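Local atomic coordinates of putative Nitroreductase (Desulfovibrio desulfuricans subsp. desulfuricans str. G20, PDB entry 3E39), a protein that binds flavin mononucleotide and probably acts as a nitroreductase-type oxidoreductase, working as a dimer whose two subunits share each flavin site. Residues S27-A30 with V31-L35; A41-G44 with L45-Q48; L53-R56 with A57-R61; N93-K96 with D97-A101. One frame throughout, in Å; residues are numbered along the deposited sequence.

Interaction 1 (S27-A30 with V31-L35); sequences SDEA and VRLIL
E29 and R32 meet through a side-on salt bridge on the first turns of helix 28-39, a helix of the nitroreductase fold. This is the outward, more open side of the contact. The two side chains lie next to each other and point the same way. R32 uses two nitrogens, one for each carboxylate oxygen. NE of R32 gives a nearly straight bond to OE1 of E29 (3.0 Å, 175°). NH2 of R32 reaches OE2 of E29 at 2.9 Å. Both oxygens are met on their syn side, but the carboxylate and guanidinium planes are turned 36° apart, so the pair is twisted rather than flat. E29 can reach because its chain bends at chi2 (58°) after CG leaves opposite the backbone N. R32 bends one bond further out, at chi3. L33 lies beside the pair, its CG 3.8 Å from OE2 of E29. F174 of the second subunit packs on R32, and L9 of the second subunit on L33.

The inward side is tight. V31 and I34 are buried. V31 packs on V54 of strand 50-56 and on V80. I34 lies against I82, M108 and A112. Within the helix, CG1 of I34 sits 3.3 Å from O of A30, the oxygen that also accepts from N of I34. OD1 of D28 forms a salt bridge with R56 of strand 50-56. S27 is the N-cap, and its OG accepts from N of A30 at 3.0 Å.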
loop_
_atom_site.group_PDB
_atom_site.type_symbol
_atom_site.label_atom_id
_atom_site.label_comp_id
_atom_site.label_asym_id
_atom_site.label_seq_id
_atom_site.Cartn_x
_atom_site.Cartn_y
_atom_site.Cartn_z
ATOM N N SER A 27 6.547 22.250 -5.522
ATOM C CA SER A 27 7.418 22.201 -6.684
ATOM C C SER A 27 7.240 20.999 -7.581
ATOM O O SER A 27 6.763 19.934 -7.159
ATOM C CB SER A 27 8.885 22.239 -6.252
ATOM O OG SER A 27 9.265 21.062 -5.566
ATOM N N ASP A 28 7.639 21.200 -8.834
ATOM C CA ASP A 28 7.653 20.140 -9.817
ATOM C C ASP A 28 8.517 19.003 -9.304
ATOM O O ASP A 28 8.172 17.839 -9.546
ATOM C CB ASP A 28 8.214 20.595 -11.175
ATOM C CG ASP A 28 7.193 21.301 -12.031
ATOM O OD1 ASP A 28 6.002 21.346 -11.663
ATOM O OD2 ASP A 28 7.595 21.763 -13.123
ATOM N N GLU A 29 9.633 19.333 -8.637
ATOM C CA GLU A 29 10.538 18.302 -8.120
ATOM C C GLU A 29 9.865 17.466 -7.041
ATOM O O GLU A 29 9.995 16.220 -7.058
ATOM C CB GLU A 29 11.856 18.899 -7.627
ATOM C CG GLU A 29 12.894 17.860 -7.140
ATOM C CD GLU A 29 13.285 16.803 -8.191
ATOM O OE1 GLU A 29 12.938 16.919 -9.390
ATOM O OE2 GLU A 29 13.970 15.835 -7.812
ATOM N N ALA A 30 9.134 18.126 -6.128
ATOM C CA ALA A 30 8.357 17.394 -5.110
ATOM C C ALA A 30 7.352 16.445 -5.811
ATOM O O ALA A 30 7.262 15.252 -5.450
ATOM C CB ALA A 30 7.642 18.328 -4.151
ATOM N N VAL A 31 6.625 16.952 -6.800
ATOM C CA VAL A 31 5.634 16.113 -7.493
ATOM C C VAL A 31 6.340 14.922 -8.162
ATOM O O VAL A 31 5.865 13.758 -8.094
ATOM C CB VAL A 31 4.782 16.910 -8.514
ATOM C CG1 VAL A 31 3.892 15.959 -9.329
ATOM C CG2 VAL A 31 3.956 18.001 -7.750
ATOM N N ARG A 32 7.475 15.203 -8.797
ATOM C CA ARG A 32 8.257 14.146 -9.451
ATOM C C ARG A 32 8.702 13.078 -8.448
ATOM O O ARG A 32 8.570 11.867 -8.714
ATOM C CB ARG A 32 9.484 14.735 -10.170
ATOM C CG ARG A 32 10.109 13.725 -11.120
ATOM C CD ARG A 32 11.453 14.207 -11.669
ATOM N NE ARG A 32 12.475 14.234 -10.620
ATOM C CZ ARG A 32 13.149 13.163 -10.187
ATOM N NH1 ARG A 32 12.924 11.959 -10.695
ATOM N NH2 ARG A 32 14.059 13.303 -9.225
ATOM N N LEU A 33 9.236 13.501 -7.307
ATOM C CA LEU A 33 9.672 12.558 -6.273
ATOM C C LEU A 33 8.501 11.711 -5.748
ATOM O O LEU A 33 8.674 10.502 -5.492
ATOM C CB LEU A 33 10.368 13.249 -5.110
ATOM C CG LEU A 33 11.720 13.854 -5.467
ATOM C CD1 LEU A 33 12.212 14.723 -4.326
ATOM C CD2 LEU A 33 12.743 12.734 -5.832
ATOM N N ILE A 34 7.324 12.335 -5.611
ATOM C CA ILE A 34 6.141 11.623 -5.152
ATOM C C ILE A 34 5.744 10.561 -6.193
ATOM O O ILE A 34 5.501 9.401 -5.873
ATOM C CB ILE A 34 4.980 12.579 -4.828
ATOM C CG1 ILE A 34 5.303 13.393 -3.561
ATOM C CG2 ILE A 34 3.691 11.801 -4.586
ATOM C CD1 ILE A 34 4.402 14.635 -3.343
ATOM N N LEU A 35 5.710 10.956 -7.450
ATOM C CA LEU A 35 5.338 10.030 -8.519
ATOM C C LEU A 35 6.351 8.873 -8.605
ATOM O O LEU A 35 5.956 7.721 -8.782
ATOM C CB LEU A 35 5.242 10.766 -9.848
ATOM C CG LEU A 35 4.062 11.722 -10.037
ATOM C CD1 LEU A 35 4.307 12.522 -11.333
ATOM C CD2 LEU A 35 2.771 10.987 -10.086
#

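Interaction 2 (A41-G44 with L45-Q48); sequences APSG and LNNQ. With FMN (flavin mononucleotide), chain G.
The loop between helix 28-39 and strand 50-56 forms part of the flavin pocket, and S43 ties its two halves together. The loop turns back on itself here. S43 O accepts from N of N46, and G44 O accepts from N of N47 at 2.9 Å. S43 OG then takes the next backbone amide, N of Q48, also at 2.9 Å and 158°. A chi1 of 66° makes this possible, since it sets OG between the backbone N and the carbonyl carbon, facing the returning chain. The same hydroxyl is 2.7 Å from a water. That water donates to OD1 of N46 and so bridges the two side chains. ND2 of N46 is hydrogen-bonded to S161 O of the second subunit. The Q48 side chain runs back to the turn, where NE2 donates to O of N46 from above the carbonyl plane. Its OE1 accepts from R163 N of the second subunit.

Flavin mononucleotide lies against P42, S43 and G44. Residues of the second subunit, among them R15, R16, S17 and R19, hydrogen-bond the same cofactor, so the site is shared across the dimer. CB of P42 touches the ribityl O3' of the flavin at 3.1 Å. N of G44 is 3.4 Å from ring carbon C8, and CB of N46 is 3.6 Å from O4'.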
loop_
_atom_site.group_PDB
_atom_site.type_symbol
_atom_site.label_atom_id
_atom_site.label_comp_id
_atom_site.label_asym_id
_atom_site.label_seq_id
_atom_site.Cartn_x
_atom_site.Cartn_y
_atom_site.Cartn_z
ATOM N N ALA A 41 6.365 1.222 -6.183
ATOM C CA ALA A 41 5.569 0.251 -5.439
ATOM C C ALA A 41 5.596 -1.060 -6.236
ATOM O O ALA A 41 5.737 -1.052 -7.471
ATOM C CB ALA A 41 4.121 0.739 -5.281
ATOM N N PRO A 42 5.470 -2.197 -5.553
ATOM C CA PRO A 42 5.448 -3.490 -6.253
ATOM C C PRO A 42 4.112 -3.761 -6.976
ATOM O O PRO A 42 3.095 -3.132 -6.701
ATOM C CB PRO A 42 5.644 -4.486 -5.110
ATOM C CG PRO A 42 4.993 -3.795 -3.931
ATOM C CD PRO A 42 5.367 -2.356 -4.091
ATOM N N SER A 43 4.141 -4.688 -7.925
ATOM C CA SER A 43 2.957 -5.135 -8.617
ATOM C C SER A 43 3.157 -6.595 -8.968
ATOM O O SER A 43 4.291 -7.068 -9.162
ATOM C CB SER A 43 2.693 -4.299 -9.878
ATOM O OG SER A 43 3.690 -4.477 -10.871
ATOM N N GLY A 44 2.061 -7.331 -9.057
ATOM C CA GLY A 44 2.137 -8.720 -9.499
ATOM C C GLY A 44 2.771 -8.789 -10.897
ATOM O O GLY A 44 2.510 -7.953 -11.777
ATOM N N LEU A 45 3.687 -9.721 -11.044
ATOM C CA LEU A 45 4.380 -10.008 -12.276
ATOM C C LEU A 45 5.241 -8.835 -12.728
ATOM O O LEU A 45 5.796 -8.862 -13.823
ATOM C CB LEU A 45 3.362 -10.378 -13.367
ATOM C CG LEU A 45 2.267 -11.395 -13.036
ATOM C CD1 LEU A 45 1.264 -11.465 -14.188
ATOM C CD2 LEU A 45 2.873 -12.718 -12.753
ATOM N N ASN A 46 5.400 -7.827 -11.870
ATOM C CA ASN A 46 6.029 -6.578 -12.255
ATOM C C ASN A 46 5.344 -6.026 -13.520
ATOM O O ASN A 46 5.998 -5.427 -14.407
ATOM C CB ASN A 46 7.559 -6.712 -12.474
ATOM C CG ASN A 46 8.277 -5.361 -12.512
ATOM O OD1 ASN A 46 7.846 -4.392 -11.890
ATOM N ND2 ASN A 46 9.423 -5.309 -13.205
ATOM N N ASN A 47 4.033 -6.214 -13.606
ATOM C CA ASN A 47 3.241 -5.703 -14.716
ATOM C C ASN A 47 3.101 -4.171 -14.730
ATOM O O ASN A 47 2.819 -3.594 -15.779
ATOM C CB ASN A 47 1.843 -6.268 -14.707
ATOM C CG ASN A 47 1.763 -7.702 -15.168
ATOM O OD1 ASN A 47 0.813 -8.413 -14.804
ATOM N ND2 ASN A 47 2.731 -8.141 -15.961
ATOM N N GLN A 48 3.200 -3.540 -13.566
ATOM C CA GLN A 48 3.171 -2.079 -13.455
ATOM C C GLN A 48 1.897 -1.518 -14.091
ATOM O O GLN A 48 1.964 -0.772 -15.065
ATOM C CB GLN A 48 4.417 -1.470 -14.103
ATOM C CG GLN A 48 5.711 -1.944 -13.445
ATOM C CD GLN A 48 6.904 -1.628 -14.300
ATOM O OE1 GLN A 48 7.095 -0.475 -14.703
ATOM N NE2 GLN A 48 7.713 -2.629 -14.588
HETATM N N1 FMN G . 6.580 -12.537 -5.975
HETATM C C2 FMN G . 6.696 -13.906 -5.928
HETATM O O2 FMN G . 7.805 -14.381 -5.952
HETATM N N3 FMN G . 5.601 -14.735 -5.819
HETATM C C4 FMN G . 4.329 -14.238 -5.747
HETATM O O4 FMN G . 3.424 -14.972 -5.345
HETATM C C4A FMN G . 4.175 -12.866 -5.805
HETATM N N5 FMN G . 2.922 -12.328 -5.739
HETATM C C5A FMN G . 2.775 -10.958 -5.757
HETATM C C6 FMN G . 1.492 -10.450 -5.711
HETATM C C7 FMN G . 1.295 -9.070 -5.714
HETATM C C7M FMN G . -0.097 -8.496 -5.718
HETATM C C8 FMN G . 2.373 -8.191 -5.787
HETATM C C8M FMN G . 2.184 -6.700 -5.553
HETATM C C9 FMN G . 3.650 -8.706 -5.867
HETATM C C9A FMN G . 3.872 -10.099 -5.866
HETATM N N10 FMN G . 5.163 -10.659 -5.922
HETATM C C10 FMN G . 5.302 -12.013 -5.897
HETATM C "C1'" FMN G . 6.403 -9.813 -5.977
HETATM C "C2'" FMN G . 6.550 -9.177 -7.364
HETATM O "O2'" FMN G . 6.957 -10.149 -8.301
HETATM C "C3'" FMN G . 7.497 -7.986 -7.280
HETATM O "O3'" FMN G . 6.987 -6.972 -6.475
HETATM C "C4'" FMN G . 7.831 -7.403 -8.662
HETATM O "O4'" FMN G . 8.496 -8.383 -9.448
HETATM C "C5'" FMN G . 8.757 -6.207 -8.550
HETATM O "O5'" FMN G . 9.936 -6.539 -7.823
HETATM P P FMN G . 10.345 -5.705 -6.532
HETATM O O1P FMN G . 11.761 -6.084 -6.172
HETATM O O2P FMN G . 9.335 -6.060 -5.455
HETATM O O3P FMN G . 10.273 -4.236 -6.829
HETATM O O HOH W 1 6.183 -3.770 -10.046
#

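Interaction 3 (L53-R56 with A57-R61); sequences LVIR and ADDPR
R56 hands the chain to A57 at the end of strand 50-56, and a type I beta turn from R56 to D59 begins there. A57 takes the first corner of the turn. D58 takes the second corner. Its OD1 comes back to within 3.4 Å of CB of R56, but the guanidinium of R56 is engaged by D28, in a salt bridge, and by V26 O, in a hydrogen bond. D59 closes the turn, as its N donates to O of R56 at 2.9 Å. CB of D59 lies 3.8 Å from CG2 of I55. A water accepts from N of R56 and donates to OD2 of D59, linking the strand end to the carboxylate.

This turn joins a strand at the edge of this chain's antiparallel sheet to helix 61-66. D59 lies before the turn that leads into the helix, and its OD1 makes a capping bond to N of R61, 2.9 Å. After P60, the R61 side chain bends at chi3 (-72°) and swings back to the same aspartate. Its NE donates to OD1 of D59 (3.1 Å, 172°) and its NH2 to OD2, a side-on salt bridge. OD1 thus holds two donors, both from one face of its plane. E171 of the second subunit forms a further salt bridge with NH2 of R61. CD1 of I55 lies over one face of the R61 guanidinium, toward its rim, 3.5 Å from NE, and the two side chains cross at about a right angle.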
loop_
_atom_site.group_PDB
_atom_site.type_symbol
_atom_site.label_atom_id
_atom_site.label_comp_id
_atom_site.label_asym_id
_atom_site.label_seq_id
_atom_site.Cartn_x
_atom_site.Cartn_y
_atom_site.Cartn_z
ATOM N N LEU A 53 -2.219 10.888 -13.336
ATOM C CA LEU A 53 -2.540 12.155 -13.975
ATOM C C LEU A 53 -2.434 13.252 -12.933
ATOM O O LEU A 53 -3.137 13.230 -11.923
ATOM C CB LEU A 53 -3.933 12.114 -14.578
ATOM C CG LEU A 53 -4.383 13.398 -15.290
ATOM C CD1 LEU A 53 -3.404 13.903 -16.359
ATOM C CD2 LEU A 53 -5.771 13.154 -15.834
ATOM N N VAL A 54 -1.564 14.218 -13.193
ATOM C CA VAL A 54 -1.364 15.345 -12.280
ATOM C C VAL A 54 -2.282 16.491 -12.633
ATOM O O VAL A 54 -2.345 16.896 -13.811
ATOM C CB VAL A 54 0.126 15.826 -12.328
ATOM C CG1 VAL A 54 0.355 17.063 -11.433
ATOM C CG2 VAL A 54 1.095 14.670 -11.951
ATOM N N ILE A 55 -2.969 17.032 -11.605
ATOM C CA ILE A 55 -3.874 18.170 -11.786
ATOM C C ILE A 55 -3.529 19.217 -10.745
ATOM O O ILE A 55 -3.806 19.023 -9.553
ATOM C CB ILE A 55 -5.370 17.789 -11.619
ATOM C CG1 ILE A 55 -5.779 16.686 -12.612
ATOM C CG2 ILE A 55 -6.269 19.017 -11.813
ATOM C CD1 ILE A 55 -5.766 17.079 -14.049
ATOM N N ARG A 56 -2.903 20.308 -11.173
ATOM C CA ARG A 56 -2.586 21.410 -10.250
ATOM C C ARG A 56 -3.772 22.324 -9.977
ATOM O O ARG A 56 -4.735 22.332 -10.714
ATOM C CB ARG A 56 -1.402 22.231 -10.752
ATOM C CG ARG A 56 -0.112 21.450 -10.690
ATOM C CD ARG A 56 1.045 22.264 -11.114
ATOM N NE ARG A 56 2.348 21.665 -10.798
ATOM C CZ ARG A 56 2.975 21.741 -9.617
ATOM N NH1 ARG A 56 2.411 22.361 -8.577
ATOM N NH2 ARG A 56 4.182 21.201 -9.479
ATOM N N ALA A 57 -3.667 23.100 -8.906
ATOM C CA ALA A 57 -4.745 23.981 -8.449
ATOM C C ALA A 57 -5.195 24.973 -9.513
ATOM O O ALA A 57 -6.379 25.341 -9.593
ATOM C CB ALA A 57 -4.283 24.739 -7.207
ATOM N N ASP A 58 -4.241 25.407 -10.322
ATOM C CA ASP A 58 -4.504 26.400 -11.355
ATOM C C ASP A 58 -5.050 25.753 -12.621
ATOM O O ASP A 58 -5.270 26.443 -13.610
ATOM C CB ASP A 58 -3.227 27.225 -11.642
ATOM C CG ASP A 58 -1.988 26.356 -11.998
ATOM O OD1 ASP A 58 -2.122 25.152 -12.294
ATOM O OD2 ASP A 58 -0.852 26.890 -11.987
ATOM N N ASP A 59 -5.302 24.443 -12.588
ATOM C CA ASP A 59 -5.809 23.700 -13.751
ATOM C C ASP A 59 -7.334 23.722 -13.735
ATOM O O ASP A 59 -7.925 23.381 -12.724
ATOM C CB ASP A 59 -5.320 22.250 -13.657
ATOM C CG ASP A 59 -5.544 21.451 -14.934
ATOM O OD1 ASP A 59 -6.632 21.516 -15.541
ATOM O OD2 ASP A 59 -4.629 20.702 -15.303
ATOM N N PRO A 60 -7.985 24.100 -14.856
ATOM C CA PRO A 60 -9.458 24.144 -14.823
ATOM C C PRO A 60 -10.123 22.798 -14.525
ATOM O O PRO A 60 -11.277 22.778 -14.113
ATOM C CB PRO A 60 -9.845 24.663 -16.219
ATOM C CG PRO A 60 -8.610 24.754 -16.993
ATOM C CD PRO A 60 -7.433 24.549 -16.145
ATOM N N ARG A 61 -9.404 21.692 -14.748
ATOM C CA ARG A 61 -9.923 20.369 -14.431
ATOM C C ARG A 61 -10.177 20.166 -12.931
ATOM O O ARG A 61 -10.867 19.222 -12.559
ATOM C CB ARG A 61 -9.026 19.271 -14.976
ATOM C CG ARG A 61 -9.129 19.137 -16.478
ATOM C CD ARG A 61 -8.098 18.176 -17.009
ATOM N NE ARG A 61 -6.745 18.729 -16.957
ATOM C CZ ARG A 61 -5.685 18.129 -17.481
ATOM N NH1 ARG A 61 -5.801 16.984 -18.116
ATOM N NH2 ARG A 61 -4.500 18.700 -17.408
HETATM O O HOH W 2 -2.210 20.902 -13.939
#

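Interaction 4 (N93-K96 with D97-A101); sequences NEVK and DHQAA. With ACT (acetate ion), chain C.
With chi1 of -74°, D97 has its CG beside its own backbone N, which swings the carboxylate back to N93 at the N-terminal end of helix 94-114. OD2 of D97 there accepts from N of N93 (3.2 Å, 174°), from above the carboxylate plane. The same oxygen accepts from N of Y92. N93 is the N-cap residue. Its CG lies opposite the backbone N, and its OD1 accepts from N of K96 at 3.0 Å. Side chains of N93 and D97 therefore each take amides at the helix start, while D97 N donates to O of N93 in the first regular turn.

One turn on, the H98 ring comes close to the preceding turn, CD2 3.0 Å from O of E94. A water joins NE2 of H98, at the ring edge, to OE1 of E94, and ND1 of H98 is hydrogen-bonded to OE1 of E146. Q99 lies alongside K96 and crosses V95, where its NE2 is 3.7 Å from CG1 of V95. That NE2 also bonds to E146 of the second subunit, and V95 packs on H98 of that subunit, which places this helix at the dimer interface. K96 belongs to the flavin pocket. NZ of K96 hydrogen-bonds OD1 of N127 and O of G123, both of the second subunit. An acetate, probably from the crystallisation liquor, accepts from NZ of K96 through its O at 3.0 Å.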
loop_
_atom_site.group_PDB
_atom_site.type_symbol
_atom_site.label_atom_id
_atom_site.label_comp_id
_atom_site.label_asym_id
_atom_site.label_seq_id
_atom_site.Cartn_x
_atom_site.Cartn_y
_atom_site.Cartn_z
ATOM N N ASN A 93 -5.236 -9.472 -12.388
ATOM C CA ASN A 93 -6.093 -9.918 -11.325
ATOM C C ASN A 93 -6.645 -8.698 -10.643
ATOM O O ASN A 93 -5.887 -7.912 -10.107
ATOM C CB ASN A 93 -5.293 -10.778 -10.345
ATOM C CG ASN A 93 -6.157 -11.356 -9.219
ATOM O OD1 ASN A 93 -6.518 -10.667 -8.275
ATOM N ND2 ASN A 93 -6.479 -12.657 -9.321
ATOM N N GLU A 94 -7.957 -8.537 -10.653
ATOM C CA GLU A 94 -8.498 -7.249 -10.166
ATOM C C GLU A 94 -8.192 -7.009 -8.683
ATOM O O GLU A 94 -7.717 -5.927 -8.323
ATOM C CB GLU A 94 -9.984 -7.073 -10.533
ATOM C CG GLU A 94 -10.229 -7.285 -12.044
ATOM C CD GLU A 94 -11.500 -6.638 -12.585
ATOM O OE1 GLU A 94 -12.253 -6.017 -11.814
ATOM O OE2 GLU A 94 -11.741 -6.759 -13.805
ATOM N N VAL A 95 -8.403 -8.003 -7.828
ATOM C CA VAL A 95 -8.069 -7.811 -6.405
ATOM C C VAL A 95 -6.591 -7.414 -6.231
ATOM O O VAL A 95 -6.306 -6.407 -5.576
ATOM C CB VAL A 95 -8.362 -9.060 -5.555
ATOM C CG1 VAL A 95 -7.662 -8.954 -4.194
ATOM C CG2 VAL A 95 -9.902 -9.253 -5.419
ATOM N N LYS A 96 -5.682 -8.210 -6.793
ATOM C CA LYS A 96 -4.235 -7.970 -6.643
ATOM C C LYS A 96 -3.755 -6.640 -7.240
ATOM O O LYS A 96 -2.824 -6.024 -6.735
ATOM C CB LYS A 96 -3.432 -9.161 -7.169
ATOM C CG LYS A 96 -3.684 -10.426 -6.337
ATOM C CD LYS A 96 -2.885 -11.591 -6.864
ATOM C CE LYS A 96 -3.668 -12.832 -6.853
ATOM N NZ LYS A 96 -2.881 -13.988 -7.301
ATOM N N ASP A 97 -4.388 -6.210 -8.322
ATOM C CA ASP A 97 -4.026 -4.939 -8.968
ATOM C C ASP A 97 -4.606 -3.758 -8.168
ATOM O O ASP A 97 -3.967 -2.697 -8.064
ATOM C CB ASP A 97 -4.437 -4.949 -10.446
ATOM C CG ASP A 97 -3.532 -5.816 -11.300
ATOM O OD1 ASP A 97 -2.308 -5.875 -11.058
ATOM O OD2 ASP A 97 -4.057 -6.450 -12.237
ATOM N N HIS A 98 -5.785 -3.956 -7.561
ATOM C CA HIS A 98 -6.291 -2.937 -6.615
ATOM C C HIS A 98 -5.306 -2.832 -5.428
ATOM O O HIS A 98 -4.994 -1.714 -4.966
ATOM C CB HIS A 98 -7.708 -3.221 -6.125
ATOM C CG HIS A 98 -8.754 -3.039 -7.176
ATOM N ND1 HIS A 98 -8.896 -1.862 -7.890
ATOM C CD2 HIS A 98 -9.720 -3.876 -7.620
ATOM C CE1 HIS A 98 -9.888 -2.005 -8.761
ATOM N NE2 HIS A 98 -10.399 -3.215 -8.620
ATOM N N GLN A 99 -4.813 -3.976 -4.937
ATOM C CA GLN A 99 -3.851 -3.974 -3.836
ATOM C C GLN A 99 -2.586 -3.228 -4.261
ATOM O O GLN A 99 -2.040 -2.398 -3.515
ATOM C CB GLN A 99 -3.472 -5.402 -3.413
ATOM C CG GLN A 99 -4.582 -6.191 -2.759
ATOM C CD GLN A 99 -4.202 -7.657 -2.581
ATOM O OE1 GLN A 99 -3.290 -8.142 -3.234
ATOM N NE2 GLN A 99 -4.954 -8.384 -1.727
ATOM N N ALA A 100 -2.153 -3.454 -5.491
ATOM C CA ALA A 100 -0.962 -2.764 -6.002
ATOM C C ALA A 100 -1.192 -1.252 -6.072
ATOM O O ALA A 100 -0.281 -0.485 -5.762
ATOM C CB ALA A 100 -0.581 -3.273 -7.342
ATOM N N ALA A 101 -2.412 -0.837 -6.460
ATOM C CA ALA A 101 -2.764 0.584 -6.528
ATOM C C ALA A 101 -2.690 1.157 -5.118
ATOM O O ALA A 101 -2.183 2.256 -4.926
ATOM C CB ALA A 101 -4.139 0.803 -7.143
HETATM C C ACT C . 0.451 -14.020 -8.629
HETATM O O ACT C . -0.075 -13.172 -7.888
HETATM O OXT ACT C . -0.255 -14.991 -8.938
HETATM C CH3 ACT C . 1.867 -13.869 -9.108
HETATM O O HOH W 3 -12.596 -4.687 -9.549
HETATM O O HOH W 4 -0.663 -6.444 -8.814
#

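In the fold
The four contacts follow one another along the chain. None nests in or crosses another. Interaction 1 starts helix 28-39. Interaction 2 closes a turn within the loop that runs from that helix to strand 50-56, by the flavin. Interaction 3 closes the turn from strand 50-56 towards helix 61-66. Interaction 4 starts helix 94-114. Interactions 1 and 3 touch: OD1 of D28 and NH2 of R56 form a salt bridge at 2.8 Å, tying the helix start to the strand end. Interactions 2 and 4 also touch, where O of P42 packs on CB of A100 at 3.7 Å. These two carry flavin-pocket residues. Interactions 3 and 4 lie far apart, with centres about 26 Å from each other. All four reach the second subunit.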